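Local coordinates for protein HemO (Neisseria meningitidis, PDB 1J77) that binds heme and probably cleaves it oxidatively as a bacterial heme oxygenase, at residues Q49-H53 with R77-V81; A55-Y60 with W110-E115. One frame throughout, in Å; residues are numbered along the deposited sequence.

Contact 1 (Q49-H53 with R77-V81)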
ATOM      1  N   GLN A  49      -4.332  -0.548   7.224  1.00 16.36           N
ATOM      2  CA  GLN A  49      -3.475   0.397   6.538  1.00 16.07           C
ATOM      3  C   GLN A  49      -2.276   0.757   7.434  1.00 17.70           C
ATOM      4  O   GLN A  49      -1.149   0.899   6.939  1.00 17.93           O
ATOM      5  CB  GLN A  49      -4.261   1.670   6.144  1.00 17.38           C
ATOM      6  CG  GLN A  49      -5.377   1.477   5.123  1.00 16.91           C
ATOM      7  CD  GLN A  49      -4.843   1.413   3.724  1.00 17.97           C
ATOM      8  OE1 GLN A  49      -4.924   2.394   2.956  1.00 21.80           O
ATOM      9  NE2 GLN A  49      -4.298   0.253   3.351  1.00 17.58           N
ATOM     10  N   SER A  50      -2.508   0.919   8.732  1.00 18.26           N
ATOM     11  CA  SER A  50      -1.399   1.253   9.678  1.00 18.60           C
ATOM     12  C   SER A  50      -0.294   0.222   9.681  1.00 17.38           C
ATOM     13  O   SER A  50       0.916   0.570   9.647  1.00 17.46           O
ATOM     14  CB  SER A  50      -1.907   1.412  11.133  1.00 19.68           C
ATOM     15  OG  SER A  50      -0.811   1.740  11.979  1.00 24.06           O
ATOM     16  N   VAL A  51      -0.658  -1.036   9.705  1.00 16.87           N
ATOM     17  CA  VAL A  51       0.297  -2.118   9.758  1.00 15.97           C
ATOM     18  C   VAL A  51       1.086  -2.176   8.474  1.00 15.75           C
ATOM     19  O   VAL A  51       2.334  -2.320   8.473  1.00 16.83           O
ATOM     20  CB  VAL A  51      -0.384  -3.490  10.023  1.00 16.68           C
ATOM     21  CG1 VAL A  51       0.597  -4.649   9.963  1.00 16.96           C
ATOM     22  CG2 VAL A  51      -1.053  -3.459  11.349  1.00 18.50           C
ATOM     23  N   PHE A  52       0.390  -2.114   7.358  1.00 14.86           N
ATOM     24  CA  PHE A  52       1.093  -2.151   6.081  1.00 16.16           C
ATOM     25  C   PHE A  52       2.089  -0.993   5.945  1.00 15.36           C
ATOM     26  O   PHE A  52       3.243  -1.170   5.507  1.00 15.45           O
ATOM     27  CB  PHE A  52       0.129  -2.171   4.892  1.00 16.35           C
ATOM     28  CG  PHE A  52       0.854  -2.245   3.570  1.00 17.55           C
ATOM     29  CD1 PHE A  52       1.413  -3.437   3.136  1.00 19.04           C
ATOM     30  CD2 PHE A  52       0.971  -1.146   2.790  1.00 20.68           C
ATOM     31  CE1 PHE A  52       2.105  -3.492   1.924  1.00 21.39           C
ATOM     32  CE2 PHE A  52       1.657  -1.231   1.579  1.00 23.31           C
ATOM     33  CZ  PHE A  52       2.194  -2.378   1.190  1.00 20.93           C
ATOM     34  N   HIS A  53       1.636   0.211   6.243  1.00 16.06           N
ATOM     35  CA  HIS A  53       2.522   1.373   6.082  1.00 16.26           C
ATOM     36  C   HIS A  53       3.645   1.370   7.124  1.00 16.50           C
ATOM     37  O   HIS A  53       4.751   1.807   6.838  1.00 17.72           O
ATOM     38  CB  HIS A  53       1.698   2.659   6.070  1.00 17.46           C
ATOM     39  CG  HIS A  53       1.086   2.891   4.734  1.00 19.02           C
ATOM     40  ND1 HIS A  53      -0.226   2.577   4.400  1.00 22.46           N
ATOM     41  CD2 HIS A  53       1.677   3.287   3.589  1.00 20.44           C
ATOM     42  CE1 HIS A  53      -0.423   2.861   3.126  1.00 21.88           C
ATOM     43  NE2 HIS A  53       0.718   3.278   2.609  1.00 23.61           N
ATOM     44  N   ARG A  77       3.432   7.290   4.119  1.00 26.49           N
ATOM     45  CA  ARG A  77       2.096   7.645   4.603  1.00 26.17           C
ATOM     46  C   ARG A  77       1.749   7.153   6.004  1.00 24.30           C
ATOM     47  O   ARG A  77       0.641   7.277   6.477  1.00 22.07           O
ATOM     48  CB  ARG A  77       1.058   7.043   3.662  1.00 27.08           C
ATOM     49  CG  ARG A  77       1.210   7.410   2.228  1.00 32.06           C
ATOM     50  CD  ARG A  77       0.831   8.803   1.943  1.00 36.77           C
ATOM     51  NE  ARG A  77       0.524   8.987   0.529  1.00 42.17           N
ATOM     52  CZ  ARG A  77       0.604  10.147  -0.104  1.00 44.68           C
ATOM     53  NH1 ARG A  77       0.992  11.238   0.545  1.00 46.52           N
ATOM     54  NH2 ARG A  77       0.293  10.225  -1.389  1.00 46.14           N
ATOM     55  N   TYR A  78       2.695   6.542   6.689  1.00 23.45           N
ATOM     56  CA  TYR A  78       2.411   6.057   8.010  1.00 22.92           C
ATOM     57  C   TYR A  78       1.972   7.137   8.966  1.00 23.56           C
ATOM     58  O   TYR A  78       1.035   6.946   9.728  1.00 22.64           O
ATOM     59  CB  TYR A  78       3.661   5.325   8.516  1.00 23.60           C
ATOM     60  CG  TYR A  78       3.605   4.721   9.896  1.00 24.76           C
ATOM     61  CD1 TYR A  78       2.543   3.966  10.338  1.00 22.93           C
ATOM     62  CD2 TYR A  78       4.695   4.874  10.742  1.00 27.53           C
ATOM     63  CE1 TYR A  78       2.527   3.440  11.568  1.00 25.88           C
ATOM     64  CE2 TYR A  78       4.706   4.314  11.996  1.00 28.84           C
ATOM     65  CZ  TYR A  78       3.629   3.612  12.412  1.00 28.76           C
ATOM     66  OH  TYR A  78       3.661   3.074  13.674  1.00 29.94           O
ATOM     67  N   ASP A  79       2.634   8.281   8.936  1.00 23.53           N
ATOM     68  CA  ASP A  79       2.239   9.361   9.823  1.00 24.54           C
ATOM     69  C   ASP A  79       0.773   9.778   9.554  1.00 24.77           C
ATOM     70  O   ASP A  79      -0.029   9.940  10.498  1.00 23.54           O
ATOM     71  CB  ASP A  79       3.186  10.574   9.668  1.00 24.77           C
ATOM     72  CG  ASP A  79       4.582  10.362  10.260  1.00 27.50           C
ATOM     73  OD1 ASP A  79       4.749   9.610  11.267  1.00 28.72           O
ATOM     74  OD2 ASP A  79       5.573  10.989   9.770  1.00 28.63           O
ATOM     75  N   ALA A  80       0.428   9.861   8.266  1.00 23.34           N
ATOM     76  CA  ALA A  80      -0.927  10.279   7.853  1.00 23.79           C
ATOM     77  C   ALA A  80      -1.972   9.270   8.323  1.00 24.54           C
ATOM     78  O   ALA A  80      -2.974   9.674   8.882  1.00 25.25           O
ATOM     79  CB  ALA A  80      -0.986  10.507   6.341  1.00 23.09           C
ATOM     80  N   VAL A  81      -1.761   7.964   8.117  1.00 23.31           N
ATOM     81  CA  VAL A  81      -2.714   6.956   8.623  1.00 24.06           C
ATOM     82  C   VAL A  81      -2.842   7.022  10.143  1.00 22.83           C
ATOM     83  O   VAL A  81      -3.896   6.817  10.704  1.00 22.68           O
ATOM     84  CB  VAL A  81      -2.313   5.459   8.320  1.00 23.61           C
ATOM     85  CG1 VAL A  81      -3.452   4.499   8.719  1.00 24.61           C
ATOM     86  CG2 VAL A  81      -2.021   5.245   6.896  1.00 26.37           C
TER
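H53 reaches from helix 39-60 and packs against R77, Y78 and V81 at the start of helix 78-87. CB rests against the backbone of Y78, 4.0 Å from its CA. From there CG is directed beside the backbone N of H53 and away from the carbonyl carbon (chi1 -80°), which brings the ring back along its own helix. ND1 consequently turns to the preceding helical turn and donates to the carbonyl O of Q49 at 3.2 Å, a rather bent bond (N-H...O 143°) in which the acceptor lies close to the imidazole plane. The same oxygen takes the backbone N-H of H53 on the opposite face of its carbonyl plane, so two donors from one residue grip it, and the ND1 bond favours this rotation of the ring. ND1 also has CG2 of V81 nearby. Farther out, CD2 lies 3.8 Å from CB of R77, which sits over one ring face near the rim in a CH-pi contact, and NE2 at the tip is 3.9 Å from the same R77 CB; F52 CD2 covers the other face.

In the alpha-helical heme oxygenase fold, helix 39-60 and helix 78-87 meet here with no hydrogen bond between the two segments. V81 inserts CG1 against the neighbouring helix, 3.7 Å from the backbone N of S50 and 3.9 Å from CB of Q49. The amide of Q49 then leads away from the contact, its OE1 hydrogen-bonded to H141; the nearest atoms of the Q49 side chain and the heme are about 5 Å apart. Y78 passes on the other flank: with CG anti to the backbone N, its ring runs beside S50, whose OG lies at the ring edge, 3.8 Å from CE1. R77 sends its chain past the imidazole, and NE makes a weak hydrogen bond to N118 of helix 104-119.

Contact 2 (A55-Y60 with W110-E115). With HEM (protoporphyrin IX containing Fe), chain B.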
ATOM      1  N   ALA A  55       5.172  -1.369   8.076  1.00 17.67           N
ATOM      2  CA  ALA A  55       6.026  -2.395   7.526  1.00 15.37           C
ATOM      3  C   ALA A  55       6.955  -1.890   6.426  1.00 16.70           C
ATOM      4  O   ALA A  55       7.942  -2.570   6.117  1.00 18.45           O
ATOM      5  CB  ALA A  55       5.186  -3.560   6.999  1.00 17.16           C
ATOM      6  N   VAL A  56       6.587  -0.793   5.776  1.00 16.18           N
ATOM      7  CA  VAL A  56       7.442  -0.274   4.727  1.00 17.05           C
ATOM      8  C   VAL A  56       8.183   0.974   5.121  1.00 16.99           C
ATOM      9  O   VAL A  56       8.959   1.511   4.328  1.00 17.61           O
ATOM     10  CB  VAL A  56       6.694  -0.052   3.393  1.00 17.81           C
ATOM     11  CG1 VAL A  56       6.172  -1.364   2.782  1.00 18.25           C
ATOM     12  CG2 VAL A  56       5.600   1.021   3.532  1.00 17.31           C
ATOM     13  N   ASP A  57       8.013   1.417   6.356  1.00 17.29           N
ATOM     14  CA  ASP A  57       8.576   2.661   6.847  1.00 18.43           C
ATOM     15  C   ASP A  57      10.090   2.747   6.725  1.00 17.74           C
ATOM     16  O   ASP A  57      10.595   3.766   6.327  1.00 19.92           O
ATOM     17  CB  ASP A  57       8.132   2.923   8.287  1.00 18.72           C
ATOM     18  CG  ASP A  57       8.245   4.364   8.631  1.00 23.11           C
ATOM     19  OD1 ASP A  57       8.981   4.719   9.598  1.00 24.49           O
ATOM     20  OD2 ASP A  57       7.667   5.199   7.905  1.00 24.87           O
ATOM     21  N   HIS A  58      10.749   1.650   7.064  1.00 17.30           N
ATOM     22  CA  HIS A  58      12.222   1.595   7.024  1.00 18.38           C
ATOM     23  C   HIS A  58      12.735   1.574   5.570  1.00 18.56           C
ATOM     24  O   HIS A  58      13.923   1.899   5.297  1.00 20.09           O
ATOM     25  CB  HIS A  58      12.701   0.358   7.787  1.00 18.30           C
ATOM     26  CG  HIS A  58      12.390  -0.941   7.103  1.00 18.90           C
ATOM     27  ND1 HIS A  58      11.091  -1.381   6.902  1.00 18.21           N
ATOM     28  CD2 HIS A  58      13.188  -1.857   6.493  1.00 20.10           C
ATOM     29  CE1 HIS A  58      11.117  -2.533   6.246  1.00 17.60           C
ATOM     30  NE2 HIS A  58      12.373  -2.832   5.960  1.00 19.59           N
ATOM     31  N   ILE A  59      11.889   1.166   4.624  1.00 18.70           N
ATOM     32  CA  ILE A  59      12.282   1.160   3.221  1.00 19.07           C
ATOM     33  C   ILE A  59      12.222   2.590   2.674  1.00 19.58           C
ATOM     34  O   ILE A  59      13.102   3.004   1.931  1.00 19.10           O
ATOM     35  CB  ILE A  59      11.384   0.201   2.413  1.00 18.32           C
ATOM     36  CG1 ILE A  59      11.450  -1.206   3.009  1.00 19.75           C
ATOM     37  CG2 ILE A  59      11.806   0.218   0.899  1.00 19.91           C
ATOM     38  CD1 ILE A  59      10.533  -2.215   2.331  1.00 20.25           C
ATOM     39  N   TYR A  60      11.205   3.350   3.057  1.00 20.48           N
ATOM     40  CA  TYR A  60      11.077   4.751   2.625  1.00 20.90           C
ATOM     41  C   TYR A  60      12.227   5.585   3.149  1.00 21.69           C
ATOM     42  O   TYR A  60      12.641   6.544   2.502  1.00 23.31           O
ATOM     43  CB  TYR A  60       9.731   5.411   3.015  1.00 21.05           C
ATOM     44  CG  TYR A  60       8.597   5.110   2.011  1.00 18.82           C
ATOM     45  CD1 TYR A  60       7.625   4.147   2.271  1.00 19.57           C
ATOM     46  CD2 TYR A  60       8.481   5.823   0.835  1.00 19.76           C
ATOM     47  CE1 TYR A  60       6.618   3.874   1.367  1.00 18.97           C
ATOM     48  CE2 TYR A  60       7.489   5.565  -0.074  1.00 20.35           C
ATOM     49  CZ  TYR A  60       6.551   4.582   0.189  1.00 18.82           C
ATOM     50  OH  TYR A  60       5.553   4.356  -0.751  1.00 21.50           O
ATOM     51  N   TRP A 110       8.395  -4.235  -2.299  1.00 17.56           N
ATOM     52  CA  TRP A 110       7.518  -3.666  -1.276  1.00 16.93           C
ATOM     53  C   TRP A 110       7.304  -2.202  -1.500  1.00 16.28           C
ATOM     54  O   TRP A 110       6.204  -1.667  -1.316  1.00 16.66           O
ATOM     55  CB  TRP A 110       8.029  -3.904   0.163  1.00 16.67           C
ATOM     56  CG  TRP A 110       7.924  -5.303   0.614  1.00 17.67           C
ATOM     57  CD1 TRP A 110       8.600  -6.386   0.161  1.00 17.55           C
ATOM     58  CD2 TRP A 110       7.079  -5.774   1.657  1.00 16.57           C
ATOM     59  NE1 TRP A 110       8.176  -7.504   0.818  1.00 17.80           N
ATOM     60  CE2 TRP A 110       7.274  -7.151   1.779  1.00 18.23           C
ATOM     61  CE3 TRP A 110       6.182  -5.157   2.515  1.00 17.29           C
ATOM     62  CZ2 TRP A 110       6.585  -7.945   2.732  1.00 19.22           C
ATOM     63  CZ3 TRP A 110       5.508  -5.940   3.451  1.00 15.45           C
ATOM     64  CH2 TRP A 110       5.704  -7.314   3.529  1.00 17.47           C
ATOM     65  N   LEU A 111       8.376  -1.496  -1.858  1.00 16.21           N
ATOM     66  CA  LEU A 111       8.240  -0.114  -2.161  1.00 16.21           C
ATOM     67  C   LEU A 111       7.296   0.187  -3.362  1.00 17.83           C
ATOM     68  O   LEU A 111       6.499   1.117  -3.290  1.00 16.86           O
ATOM     69  CB  LEU A 111       9.642   0.506  -2.379  1.00 17.00           C
ATOM     70  CG  LEU A 111       9.629   1.992  -2.687  1.00 18.60           C
ATOM     71  CD1 LEU A 111       9.039   2.825  -1.651  1.00 21.27           C
ATOM     72  CD2 LEU A 111      11.058   2.465  -3.016  1.00 19.52           C
ATOM     73  N   TYR A 112       7.452  -0.564  -4.433  1.00 17.41           N
ATOM     74  CA  TYR A 112       6.536  -0.506  -5.588  1.00 17.98           C
ATOM     75  C   TYR A 112       5.075  -0.696  -5.119  1.00 17.82           C
ATOM     76  O   TYR A 112       4.200   0.136  -5.429  1.00 17.67           O
ATOM     77  CB  TYR A 112       6.935  -1.575  -6.616  1.00 18.82           C
ATOM     78  CG  TYR A 112       5.838  -1.844  -7.628  1.00 20.57           C
ATOM     79  CD1 TYR A 112       5.600  -0.958  -8.688  1.00 22.10           C
ATOM     80  CD2 TYR A 112       5.038  -2.952  -7.485  1.00 19.71           C
ATOM     81  CE1 TYR A 112       4.563  -1.193  -9.578  1.00 22.49           C
ATOM     82  CE2 TYR A 112       3.968  -3.190  -8.358  1.00 20.34           C
ATOM     83  CZ  TYR A 112       3.738  -2.309  -9.414  1.00 21.07           C
ATOM     84  OH  TYR A 112       2.668  -2.568 -10.302  1.00 23.39           O
ATOM     85  N   CYS A 113       4.829  -1.703  -4.301  1.00 17.31           N
ATOM     86  CA  CYS A 113       3.462  -2.029  -3.833  1.00 17.85           C
ATOM     87  C   CYS A 113       2.918  -0.868  -3.030  1.00 17.68           C
ATOM     88  O   CYS A 113       1.821  -0.390  -3.280  1.00 18.52           O
ATOM     89  CB  CYS A 113       3.554  -3.269  -3.004  1.00 17.36           C
ATOM     90  SG  CYS A 113       2.030  -3.899  -2.426  1.00 20.74           S
ATOM     91  N   ALA A 114       3.685  -0.374  -2.045  1.00 17.17           N
ATOM     92  CA  ALA A 114       3.177   0.722  -1.279  1.00 17.72           C
ATOM     93  C   ALA A 114       2.975   2.010  -2.063  1.00 18.98           C
ATOM     94  O   ALA A 114       2.010   2.745  -1.833  1.00 19.22           O
ATOM     95  CB  ALA A 114       4.092   0.999  -0.031  1.00 18.57           C
ATOM     96  N   GLU A 115       3.917   2.313  -2.968  1.00 18.32           N
ATOM     97  CA  GLU A 115       3.817   3.560  -3.662  1.00 19.42           C
ATOM     98  C   GLU A 115       2.686   3.498  -4.712  1.00 19.08           C
ATOM     99  O   GLU A 115       1.937   4.483  -4.881  1.00 20.28           O
ATOM    100  CB  GLU A 115       5.180   3.998  -4.203  1.00 20.46           C
ATOM    101  CG  GLU A 115       5.194   5.471  -4.629  1.00 24.31           C
ATOM    102  CD  GLU A 115       4.769   6.440  -3.566  1.00 25.32           C
ATOM    103  OE1 GLU A 115       5.162   6.304  -2.385  1.00 26.00           O
ATOM    104  OE2 GLU A 115       4.048   7.394  -3.893  1.00 27.20           O
TER
HETATM  105  CHA HEM B 300      -2.888   0.762  -9.095  1.00 21.93           C
HETATM  106  CHB HEM B 300      -7.466   0.418  -7.555  1.00 21.71           C
HETATM  107  CHC HEM B 300      -5.877  -1.273  -3.263  1.00 20.05           C
HETATM  108  CHD HEM B 300      -1.326  -1.376  -5.009  1.00 19.34           C
HETATM  109  C1A HEM B 300      -4.252   0.904  -9.012  1.00 22.53           C
HETATM  110  C2A HEM B 300      -5.120   1.592  -9.995  1.00 24.44           C
HETATM  111  C3A HEM B 300      -6.367   1.479  -9.542  1.00 23.29           C
HETATM  112  C4A HEM B 300      -6.363   0.726  -8.296  1.00 21.84           C
HETATM  113  CMA HEM B 300      -7.631   2.044 -10.237  1.00 26.04           C
HETATM  114  CAA HEM B 300      -4.720   2.373 -11.280  0.70 25.13           C
HETATM  115  CBA HEM B 300      -4.610   3.858 -10.932  0.70 27.00           C
HETATM  116  CGA HEM B 300      -4.080   4.677 -12.093  0.70 26.47           C
HETATM  117  O1A HEM B 300      -3.458   4.074 -13.016  0.70 28.59           O
HETATM  118  O2A HEM B 300      -4.308   5.924 -12.086  0.70 28.76           O
HETATM  119  C1B HEM B 300      -7.452  -0.063  -6.254  1.00 21.71           C
HETATM  120  C2B HEM B 300      -8.611  -0.238  -5.424  1.00 21.95           C
HETATM  121  C3B HEM B 300      -8.186  -0.743  -4.231  1.00 19.45           C
HETATM  122  C4B HEM B 300      -6.727  -0.819  -4.284  1.00 20.33           C
HETATM  123  CMB HEM B 300     -10.035   0.117  -5.925  1.00 24.03           C
HETATM  124  CAB HEM B 300      -9.019  -1.057  -2.987  1.00 20.92           C
HETATM  125  CBB HEM B 300     -10.257  -1.532  -3.081  1.00 22.12           C
HETATM  126  C1C HEM B 300      -4.516  -1.387  -3.355  1.00 17.87           C
HETATM  127  C2C HEM B 300      -3.614  -1.768  -2.269  1.00 19.32           C
HETATM  128  C3C HEM B 300      -2.375  -1.853  -2.778  1.00 19.45           C
HETATM  129  C4C HEM B 300      -2.397  -1.428  -4.151  1.00 19.35           C
HETATM  130  CMC HEM B 300      -4.094  -2.143  -0.859  1.00 21.90           C
HETATM  131  CAC HEM B 300      -1.083  -2.240  -2.071  1.00 21.90           C
HETATM  132  CBC HEM B 300      -1.134  -2.926  -0.933  1.00 25.59           C
HETATM  133  C1D HEM B 300      -1.375  -0.823  -6.250  1.00 19.10           C
HETATM  134  C2D HEM B 300      -0.205  -0.694  -7.079  1.00 18.06           C
HETATM  135  C3D HEM B 300      -0.671  -0.059  -8.351  1.00 20.10           C
HETATM  136  C4D HEM B 300      -2.085   0.151  -8.153  1.00 21.03           C
HETATM  137  CMD HEM B 300       1.209  -1.145  -6.708  1.00 18.84           C
HETATM  138  CAD HEM B 300       0.154   0.372  -9.564  1.00 22.64           C
HETATM  139  CBD HEM B 300      -0.084  -0.491 -10.767  1.00 22.18           C
HETATM  140  CGD HEM B 300       0.895   0.019 -11.801  1.00 25.59           C
HETATM  141  O1D HEM B 300       2.052  -0.466 -11.795  1.00 23.73           O
HETATM  142  O2D HEM B 300       0.494   0.858 -12.666  1.00 28.65           O
HETATM  143  NA  HEM B 300      -5.047   0.412  -8.004  1.00 20.91           N
HETATM  144  NB  HEM B 300      -6.330  -0.465  -5.545  1.00 20.54           N
HETATM  145  NC  HEM B 300      -3.729  -1.180  -4.450  1.00 17.75           N
HETATM  146  ND  HEM B 300      -2.509  -0.318  -6.902  1.00 20.32           N
HETATM  147 FE   HEM B 300      -4.408  -0.483  -6.283  1.00 19.42          FE
HETATM  148  O   HOH W   1       3.241   4.697   0.785  1.00 27.82           O
HETATM  149  O   HOH W   2      -4.125   1.288  -5.512  1.00 31.79           O
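The Y60 ring takes CD1 of L111 over one face, the methyl 3.7 Å from the centroid and 21° off the normal, a CH-pi contact set toward the rim. At its edge lie CG2 of V56, CB of A114 and the carboxylate of E115. The W110 indole has CG1 of V56 at its edge, 3.8 Å from CE3, with CB of A55 placed obliquely near CZ3. These groups pack two helices of the alpha-helical heme oxygenase fold, whose short segments cross at -109° with their axes 10.0 Å apart.

Between the two aromatic ends, I59 fills the crossing: CD1 abuts CB of W110, at about a right angle to that side chain, and CG2 slides past CB of L111. CG2 of V56 bears on CB of A114. All eight touching residues are buried. On helix 104-119, Y112 and C113 line the heme pocket. Y112 donates from OH to propionate oxygen O1D at 2.7 Å, with the heme methyl CMD over one face of its ring, while SG of C113 lies 3.5 Å from CAC of a vinyl group.

The phenol of Y60 is the polar point of this apolar interface. Bent at chi2, the E115 chain folds its carboxylate back to the phenol, and its other oxygen, OE2, has a weak bond to H152. A water donates to Y60 OH, which itself donates to E115 OE1 at 2.6 Å, on the anti side and 25° out of the carboxylate plane.

Helix 39-60 is common to both contacts, using 49-53 in contact 1 and, nearly two turns farther on, 55-60 in contact 2. Its partners, helix 78-87 and helix 104-119, follow one another in the chain, and the segments come in the order 49-53, 55-60, 77-81, 110-115, so the two connections interleave. The contact centres lie about 10 Å apart. They touch directly through F52, whose CE2 is 3.7 Å from CB of A114, and F52 and C113 both belong to the heme pocket. Helix 39-60 thus ties two successive helices of the heme oxygenase fold together beside the heme, with Y112 and C113 contacting the heme from helix 104-119.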